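Leucine-rich repeat protein (Bacteroides thetaiotaomicron, PDB 4ECN) is of unknown function but, as an extracellular leucine-rich repeat protein carrying two DUF4458 domains, probably binds other proteins. Local coordinates at residues L100-A105 with A208-A213; G355-T360 with R364-E369; T505-F510 with K534-R539. All blocks are in the same frame, centred on the assembly; numbering follows the deposited sequence.

Interaction 1. Residues L100-A105 with A208-A213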
loop_
_atom_site.group_PDB
_atom_site.type_symbol
_atom_site.label_atom_id
_atom_site.label_comp_id
_atom_site.label_asym_id
_atom_site.label_seq_id
_atom_site.Cartn_x
_atom_site.Cartn_y
_atom_site.Cartn_z
ATOM N N LEU A 100 -51.901 24.711 11.388
ATOM C CA LEU A 100 -52.352 23.563 10.597
ATOM C C LEU A 100 -51.175 22.666 10.153
ATOM O O LEU A 100 -51.418 21.516 9.770
ATOM C CB LEU A 100 -53.117 24.066 9.363
ATOM C CG LEU A 100 -54.240 23.175 8.829
ATOM C CD1 LEU A 100 -55.455 23.185 9.767
ATOM C CD2 LEU A 100 -54.703 23.667 7.482
ATOM N N LEU A 101 -49.910 23.197 10.190
ATOM C CA LEU A 101 -48.673 22.482 9.819
ATOM C C LEU A 101 -47.407 23.192 10.317
ATOM O O LEU A 101 -47.305 24.408 10.174
ATOM C CB LEU A 101 -48.556 22.319 8.291
ATOM C CG LEU A 101 -47.523 21.306 7.822
ATOM C CD1 LEU A 101 -48.140 19.939 7.679
ATOM C CD2 LEU A 101 -46.906 21.729 6.522
ATOM N N ALA A 102 -46.430 22.414 10.863
ATOM C CA ALA A 102 -45.088 22.867 11.283
ATOM C C ALA A 102 -44.099 22.316 10.286
ATOM O O ALA A 102 -43.734 21.140 10.361
ATOM C CB ALA A 102 -44.760 22.428 12.710
ATOM N N GLY A 103 -43.795 23.138 9.283
ATOM C CA GLY A 103 -42.962 22.795 8.139
ATOM C C GLY A 103 -41.466 22.966 8.291
ATOM O O GLY A 103 -40.994 24.025 8.711
ATOM N N PRO A 104 -40.685 21.936 7.898
ATOM C CA PRO A 104 -39.221 22.069 7.957
ATOM C C PRO A 104 -38.678 22.684 6.663
ATOM O O PRO A 104 -39.235 22.470 5.581
ATOM C CB PRO A 104 -38.751 20.634 8.156
ATOM C CG PRO A 104 -39.862 19.776 7.567
ATOM C CD PRO A 104 -41.085 20.616 7.361
ATOM N N ALA A 105 -37.586 23.444 6.782
ATOM C CA ALA A 105 -36.952 24.152 5.671
ATOM C C ALA A 105 -36.421 23.217 4.573
ATOM O O ALA A 105 -36.634 23.492 3.390
ATOM C CB ALA A 105 -35.809 24.994 6.194
ATOM N N ALA A 208 -37.331 28.619 18.237
ATOM C CA ALA A 208 -37.704 27.207 18.142
ATOM C C ALA A 208 -37.044 26.545 16.951
ATOM O O ALA A 208 -36.737 27.220 15.964
ATOM C CB ALA A 208 -39.208 27.064 18.032
ATOM N N VAL A 209 -36.822 25.221 17.036
ATOM C CA VAL A 209 -36.231 24.451 15.948
ATOM C C VAL A 209 -37.270 23.440 15.499
ATOM O O VAL A 209 -38.204 23.198 16.239
ATOM C CB VAL A 209 -34.875 23.801 16.327
ATOM C CG1 VAL A 209 -33.886 24.854 16.803
ATOM C CG2 VAL A 209 -35.029 22.694 17.368
ATOM N N TRP A 210 -37.145 22.901 14.280
ATOM C CA TRP A 210 -38.086 21.916 13.741
ATOM C C TRP A 210 -37.482 20.534 13.785
ATOM O O TRP A 210 -36.551 20.250 13.022
ATOM C CB TRP A 210 -38.516 22.248 12.291
ATOM C CG TRP A 210 -39.546 23.327 12.171
ATOM C CD1 TRP A 210 -40.886 23.165 11.975
ATOM C CD2 TRP A 210 -39.315 24.738 12.232
ATOM N NE1 TRP A 210 -41.511 24.392 11.950
ATOM C CE2 TRP A 210 -40.570 25.374 12.105
ATOM C CE3 TRP A 210 -38.165 25.531 12.406
ATOM C CZ2 TRP A 210 -40.707 26.767 12.133
ATOM C CZ3 TRP A 210 -38.305 26.912 12.450
ATOM C CH2 TRP A 210 -39.562 27.518 12.310
ATOM N N LEU A 211 -38.017 19.668 14.667
ATOM C CA LEU A 211 -37.595 18.271 14.797
ATOM C C LEU A 211 -38.699 17.310 14.377
ATOM O O LEU A 211 -39.858 17.576 14.684
ATOM C CB LEU A 211 -37.182 17.938 16.243
ATOM C CG LEU A 211 -35.922 18.553 16.817
ATOM C CD1 LEU A 211 -35.775 18.151 18.253
ATOM C CD2 LEU A 211 -34.678 18.125 16.050
ATOM N N PRO A 212 -38.406 16.150 13.755
ATOM C CA PRO A 212 -39.505 15.190 13.490
ATOM C C PRO A 212 -40.131 14.706 14.814
ATOM O O PRO A 212 -39.433 14.640 15.834
ATOM C CB PRO A 212 -38.819 14.041 12.729
ATOM C CG PRO A 212 -37.467 14.548 12.338
ATOM C CD PRO A 212 -37.095 15.627 13.307
ATOM N N ALA A 213 -41.442 14.411 14.826
ATOM C CA ALA A 213 -42.091 13.918 16.040
ATOM C C ALA A 213 -41.430 12.620 16.497
ATOM O O ALA A 213 -41.132 11.738 15.687
ATOM C CB ALA A 213 -43.576 13.710 15.809
#
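Pro104 and Trp210 mark the place where strand 100-104 passes across strand 208-212, their CA atoms 5.9 Å apart. The two short axes come within 7.4 Å of each other and run almost perpendicular, at 91°, so no ladder forms and no hydrogen bond links the strands. Each keeps its own sheet: Gly103 bonds through its backbone to Tyr90, and Val209 to Val133. What bridges the gap is one large side chain. Trp210, with CG anti to the carbonyl carbon (chi1 -78°), sends its indole to the other strand and supplies more than half of the surface buried here. The pyrrole side of the ring does the touching. Gly103 O sits over one face, 3.3 Å from Trp210 NE1, but the indole N-H points along the ring plane, which gives the pair a poor angle for a hydrogen bond. Ala102 lies at the edge, its CB 3.9 Å from Trp210 NE1; its small methyl group suits a buried spot beside so wide a ring. Pro104 adds a looser apolar touch, CB to Trp210 CB at 4.4 Å. Tyr91 and Val88 of the first domain also meet the indole. A bulky aromatic pressed on the backbone of a nearly orthogonal strand here joins the two successive DUF4458 domains, whose sequences place them in the transthyretin clan of β-sandwich folds.

Interaction 2. Residues G355-T360 with R364-E369; sequences GTHSET and RLFGDE
Phe366 and His357 are brought together by contrasting first torsions: the phenylalanine has CG anti to its carbonyl carbon (chi1 -63°), whereas His357 holds CG between the backbone N and the carbonyl carbon (chi1 57°), and the side chains cross at about a right angle. The setting is the leucine-rich repeat region, in the turns that follow strand 351-353 of its sheet. The planes meet at 50° with centroids 5.5 Å apart, an oblique pairing in which His357 CE1 lies at the rim of the benzene ring, 3.6 Å from Phe366 CE2. The Thr356 and Phe366 side chains come toward each other from opposite directions, and the methyl CG2 of Thr356 lies 3.4 Å from Phe366 CE2. A large, flat hydrocarbon suits this buried place because the imidazole nitrogens are engaged with others, ND1 with Glu497 and NE2 with His386. With an alanine here in place of Phe366 the ring is gone, which is likely to leave a gap beside the threonine methyl and His357 CE1. Gly367 follows with a positive phi, well suited to the type II' turn from Phe366 to Glu369. Ser358 OG and Leu365 O are linked indirectly, since the hydroxyl of Ser362 hydrogen-bonds to both. Within the type I turn from Thr356 to Glu359, the backbone Thr356 N donates to Glu359 OE1 at 3.2 Å, meeting the carboxylate from above its plane.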
loop_
_atom_site.group_PDB
_atom_site.type_symbol
_atom_site.label_atom_id
_atom_site.label_comp_id
_atom_site.label_asym_id
_atom_site.label_seq_id
_atom_site.Cartn_x
_atom_site.Cartn_y
_atom_site.Cartn_z
ATOM N N GLY A 355 -0.207 7.815 3.145
ATOM C CA GLY A 355 -0.042 7.049 1.919
ATOM C C GLY A 355 0.805 5.829 2.171
ATOM O O GLY A 355 1.410 5.727 3.240
ATOM N N THR A 356 0.882 4.909 1.187
ATOM C CA THR A 356 1.602 3.627 1.294
ATOM C C THR A 356 2.001 3.137 -0.086
ATOM O O THR A 356 1.318 3.415 -1.069
ATOM C CB THR A 356 0.677 2.633 2.010
ATOM O OG1 THR A 356 0.748 2.904 3.399
ATOM C CG2 THR A 356 1.032 1.232 1.815
ATOM N N HIS A 357 3.108 2.402 -0.159
ATOM C CA HIS A 357 3.579 1.803 -1.402
ATOM C C HIS A 357 2.594 0.726 -1.902
ATOM O O HIS A 357 2.568 0.423 -3.093
ATOM C CB HIS A 357 4.986 1.207 -1.208
ATOM C CG HIS A 357 5.069 0.203 -0.115
ATOM N ND1 HIS A 357 5.321 0.582 1.182
ATOM C CD2 HIS A 357 4.908 -1.139 -0.160
ATOM C CE1 HIS A 357 5.295 -0.538 1.893
ATOM N NE2 HIS A 357 5.069 -1.599 1.121
ATOM N N SER A 358 1.761 0.202 -0.991
ATOM C CA SER A 358 0.778 -0.872 -1.164
ATOM C C SER A 358 -0.679 -0.335 -1.344
ATOM O O SER A 358 -1.587 -1.128 -1.597
ATOM C CB SER A 358 0.841 -1.787 0.061
ATOM O OG SER A 358 0.276 -3.068 -0.173
ATOM N N GLU A 359 -0.894 0.995 -1.226
ATOM C CA GLU A 359 -2.203 1.653 -1.278
ATOM C C GLU A 359 -3.043 1.204 -2.521
ATOM O O GLU A 359 -4.200 0.795 -2.361
ATOM C CB GLU A 359 -1.996 3.176 -1.290
ATOM C CG GLU A 359 -3.031 4.026 -0.561
ATOM C CD GLU A 359 -2.642 5.494 -0.466
ATOM O OE1 GLU A 359 -1.466 5.815 -0.766
ATOM O OE2 GLU A 359 -3.523 6.331 -0.153
ATOM N N THR A 360 -2.458 1.220 -3.732
ATOM C CA THR A 360 -3.197 0.838 -4.956
ATOM C C THR A 360 -3.456 -0.676 -5.056
ATOM O O THR A 360 -4.297 -1.119 -5.852
ATOM C CB THR A 360 -2.441 1.290 -6.184
ATOM O OG1 THR A 360 -1.123 0.744 -6.106
ATOM C CG2 THR A 360 -2.388 2.808 -6.301
ATOM N N ARG A 364 -5.413 0.273 2.902
ATOM C CA ARG A 364 -4.971 0.462 4.293
ATOM C C ARG A 364 -4.030 -0.646 4.771
ATOM O O ARG A 364 -3.267 -0.429 5.715
ATOM C CB ARG A 364 -6.244 0.446 5.144
ATOM C CG ARG A 364 -6.152 0.725 6.614
ATOM C CD ARG A 364 -7.548 0.707 7.205
ATOM N NE ARG A 364 -8.432 1.719 6.611
ATOM C CZ ARG A 364 -9.656 1.465 6.165
ATOM N NH1 ARG A 364 -10.158 0.244 6.248
ATOM N NH2 ARG A 364 -10.388 2.431 5.634
ATOM N N LEU A 365 -4.129 -1.845 4.166
ATOM C CA LEU A 365 -3.348 -3.019 4.547
ATOM C C LEU A 365 -2.030 -3.174 3.791
ATOM O O LEU A 365 -1.814 -2.567 2.734
ATOM C CB LEU A 365 -4.157 -4.289 4.294
ATOM C CG LEU A 365 -5.469 -4.434 5.007
ATOM C CD1 LEU A 365 -6.232 -5.647 4.477
ATOM C CD2 LEU A 365 -5.267 -4.488 6.516
ATOM N N PHE A 366 -1.167 -4.024 4.369
ATOM C CA PHE A 366 0.113 -4.514 3.881
ATOM C C PHE A 366 -0.054 -5.995 3.755
ATOM O O PHE A 366 0.148 -6.738 4.729
ATOM C CB PHE A 366 1.261 -4.115 4.808
ATOM C CG PHE A 366 1.479 -2.631 4.937
ATOM C CD1 PHE A 366 0.808 -1.897 5.904
ATOM C CD2 PHE A 366 2.383 -1.974 4.115
ATOM C CE1 PHE A 366 1.020 -0.528 6.028
ATOM C CE2 PHE A 366 2.600 -0.606 4.245
ATOM C CZ PHE A 366 1.911 0.110 5.194
ATOM N N GLY A 367 -0.587 -6.396 2.606
ATOM C CA GLY A 367 -0.964 -7.780 2.377
ATOM C C GLY A 367 -2.256 -8.031 3.122
ATOM O O GLY A 367 -3.308 -7.516 2.725
ATOM N N ASP A 368 -2.161 -8.724 4.257
ATOM C CA ASP A 368 -3.325 -9.023 5.083
ATOM C C ASP A 368 -3.287 -8.306 6.405
ATOM O O ASP A 368 -4.346 -8.177 7.028
ATOM C CB ASP A 368 -3.455 -10.534 5.343
ATOM C CG ASP A 368 -4.090 -11.328 4.210
ATOM O OD1 ASP A 368 -4.664 -10.695 3.279
ATOM O OD2 ASP A 368 -4.063 -12.581 4.277
ATOM N N GLU A 369 -2.096 -7.866 6.875
ATOM C CA GLU A 369 -2.101 -7.201 8.181
ATOM C C GLU A 369 -1.988 -5.693 8.027
ATOM O O GLU A 369 -1.706 -5.164 6.947
ATOM C CB GLU A 369 -1.051 -7.722 9.180
ATOM C CG GLU A 369 0.333 -8.039 8.641
ATOM C CD GLU A 369 1.206 -8.653 9.718
ATOM O OE1 GLU A 369 0.677 -9.425 10.555
ATOM O OE2 GLU A 369 2.410 -8.313 9.760
#

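Interaction 3. Residues T505-F510 with K534-R539; sequences TQLPDF and KADWTR
Leu507 and Asp536 form the close half of this contact, the aspartate reaching from the helix to the loop backbone. Leu507 N donates to Asp536 OD2 at 2.9 Å and nearly straight, 160° at the hydrogen, though it comes from above the carboxylate plane. The same two residues also pack through carbon, Leu507 CD1 3.7 Å from Asp536 CB; Gln506 CB, 3.6 Å from Asp536 OD2, lies beside the carboxylate. Aspartate suits the site because its short chain carries an acceptor to a buried N-H while its CB remains against the leucine. In a leucine-rich repeat solenoid the strands line the concave face and the connecting segments build the convex side; here the loop after strand 495-499 meets helix 530-542, which follows the adjacent strand 519-521. Toward solvent the contact slackens. Arg539, extended from CG to NE, brings NH1 to 3.6 Å from Asp509 OD1, a long salt bridge between exposed groups. The carboxylate lies at the edge of the guanidinium, yet the two planes stand 67° apart, so they do not form a coplanar, two-pronged pair. Arg539 has a second partner in Tyr512, with which it makes a cation-pi contact.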
loop_
_atom_site.group_PDB
_atom_site.type_symbol
_atom_site.label_atom_id
_atom_site.label_comp_id
_atom_site.label_asym_id
_atom_site.label_seq_id
_atom_site.Cartn_x
_atom_site.Cartn_y
_atom_site.Cartn_z
ATOM N N THR A 505 11.985 17.629 -4.843
ATOM C CA THR A 505 13.266 17.845 -5.534
ATOM C C THR A 505 14.476 17.469 -4.677
ATOM O O THR A 505 15.571 17.310 -5.230
ATOM C CB THR A 505 13.403 19.285 -6.008
ATOM O OG1 THR A 505 13.251 20.197 -4.911
ATOM C CG2 THR A 505 12.434 19.602 -7.140
ATOM N N GLN A 506 14.278 17.296 -3.361
ATOM C CA GLN A 506 15.287 16.820 -2.405
ATOM C C GLN A 506 14.579 16.205 -1.188
ATOM O O GLN A 506 13.361 16.351 -1.043
ATOM C CB GLN A 506 16.280 17.921 -1.982
ATOM C CG GLN A 506 15.714 19.065 -1.185
ATOM C CD GLN A 506 16.584 20.271 -1.382
ATOM O OE1 GLN A 506 16.681 20.848 -2.485
ATOM N NE2 GLN A 506 17.246 20.676 -0.319
ATOM N N LEU A 507 15.328 15.513 -0.327
ATOM C CA LEU A 507 14.716 14.938 0.858
ATOM C C LEU A 507 14.443 16.063 1.843
ATOM O O LEU A 507 15.266 16.985 1.951
ATOM C CB LEU A 507 15.582 13.829 1.493
ATOM C CG LEU A 507 16.028 12.663 0.619
ATOM C CD1 LEU A 507 16.975 11.792 1.379
ATOM C CD2 LEU A 507 14.844 11.843 0.117
ATOM N N PRO A 508 13.264 16.036 2.518
ATOM C CA PRO A 508 12.934 17.095 3.479
ATOM C C PRO A 508 13.857 17.054 4.700
ATOM O O PRO A 508 14.328 15.966 5.095
ATOM C CB PRO A 508 11.481 16.785 3.849
ATOM C CG PRO A 508 11.337 15.395 3.619
ATOM C CD PRO A 508 12.187 15.031 2.462
ATOM N N ASP A 509 14.092 18.249 5.308
ATOM C CA ASP A 509 15.001 18.459 6.438
ATOM C C ASP A 509 14.640 17.679 7.704
ATOM O O ASP A 509 15.554 17.373 8.479
ATOM C CB ASP A 509 15.062 19.944 6.815
ATOM C CG ASP A 509 16.326 20.633 6.332
ATOM O OD1 ASP A 509 16.579 20.621 5.096
ATOM O OD2 ASP A 509 17.064 21.190 7.187
ATOM N N PHE A 510 13.343 17.346 7.919
ATOM C CA PHE A 510 12.895 16.690 9.145
ATOM C C PHE A 510 13.623 15.331 9.360
ATOM O O PHE A 510 13.881 14.979 10.516
ATOM C CB PHE A 510 11.373 16.518 9.161
ATOM C CG PHE A 510 10.807 15.295 8.490
ATOM C CD1 PHE A 510 10.638 14.111 9.195
ATOM C CD2 PHE A 510 10.382 15.343 7.173
ATOM C CE1 PHE A 510 10.134 12.973 8.571
ATOM C CE2 PHE A 510 9.861 14.204 6.553
ATOM C CZ PHE A 510 9.742 13.029 7.254
ATOM N N LYS A 534 22.761 12.009 -4.539
ATOM C CA LYS A 534 24.107 11.686 -4.036
ATOM C C LYS A 534 24.407 12.586 -2.825
ATOM O O LYS A 534 24.862 12.095 -1.801
ATOM C CB LYS A 534 25.174 11.824 -5.154
ATOM C CG LYS A 534 26.570 11.317 -4.769
ATOM C CD LYS A 534 27.602 11.569 -5.850
ATOM C CE LYS A 534 28.971 11.073 -5.440
ATOM N NZ LYS A 534 30.027 11.403 -6.441
ATOM N N ALA A 535 24.069 13.866 -2.926
ATOM C CA ALA A 535 24.205 14.824 -1.835
ATOM C C ALA A 535 23.373 14.411 -0.611
ATOM O O ALA A 535 23.891 14.362 0.503
ATOM C CB ALA A 535 23.761 16.195 -2.308
ATOM N N ASP A 536 22.085 14.095 -0.834
ATOM C CA ASP A 536 21.148 13.724 0.214
ATOM C C ASP A 536 21.606 12.456 0.940
ATOM O O ASP A 536 21.596 12.444 2.176
ATOM C CB ASP A 536 19.740 13.543 -0.364
ATOM C CG ASP A 536 18.962 14.836 -0.609
ATOM O OD1 ASP A 536 19.317 15.888 0.012
ATOM O OD2 ASP A 536 17.937 14.781 -1.335
ATOM N N TRP A 537 22.061 11.427 0.195
ATOM C CA TRP A 537 22.541 10.193 0.807
ATOM C C TRP A 537 23.831 10.490 1.581
ATOM O O TRP A 537 23.941 10.056 2.728
ATOM C CB TRP A 537 22.730 9.074 -0.232
ATOM C CG TRP A 537 23.047 7.700 0.330
ATOM C CD1 TRP A 537 23.105 7.333 1.648
ATOM C CD2 TRP A 537 23.361 6.518 -0.427
ATOM N NE1 TRP A 537 23.458 6.010 1.757
ATOM C CE2 TRP A 537 23.610 5.481 0.500
ATOM C CE3 TRP A 537 23.457 6.234 -1.806
ATOM C CZ2 TRP A 537 23.964 4.187 0.095
ATOM C CZ3 TRP A 537 23.804 4.947 -2.200
ATOM C CH2 TRP A 537 24.049 3.944 -1.259
ATOM N N THR A 538 24.760 11.289 1.005
ATOM C CA THR A 538 25.986 11.698 1.701
ATOM C C THR A 538 25.631 12.371 3.032
ATOM O O THR A 538 26.206 11.988 4.051
ATOM C CB THR A 538 26.880 12.634 0.860
ATOM O OG1 THR A 538 27.004 12.170 -0.477
ATOM C CG2 THR A 538 28.261 12.781 1.442
ATOM N N ARG A 539 24.654 13.336 3.031
ATOM C CA ARG A 539 24.242 14.074 4.242
ATOM C C ARG A 539 23.760 13.096 5.301
ATOM O O ARG A 539 24.241 13.134 6.436
ATOM C CB ARG A 539 23.167 15.139 3.959
ATOM C CG ARG A 539 22.975 16.052 5.163
ATOM C CD ARG A 539 21.877 17.082 5.013
ATOM N NE ARG A 539 21.475 17.611 6.326
ATOM C CZ ARG A 539 20.432 18.418 6.530
ATOM N NH1 ARG A 539 19.675 18.813 5.511
ATOM N NH2 ARG A 539 20.134 18.826 7.757
#

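Interaction 1 lies far out in the N-terminal half, centred about 47 Å from the centre of interaction 2, and joins two β domains; interactions 2 and 3 both belong to the leucine-rich repeat region, their centres about 26 Å apart. Interaction 2 is the most buried and local in sequence, held by ring and methyl contacts between neighbouring turns. Interactions 1 and 3 are only partly buried: the first relies on an indole against backbone, the third on a carboxylate bonded to a main-chain N-H, with charges at its exposed margin. None of the three touches another, but strand 495-499 connects two of them, since its Glu497 binds His357 and the loop of interaction 3 follows it.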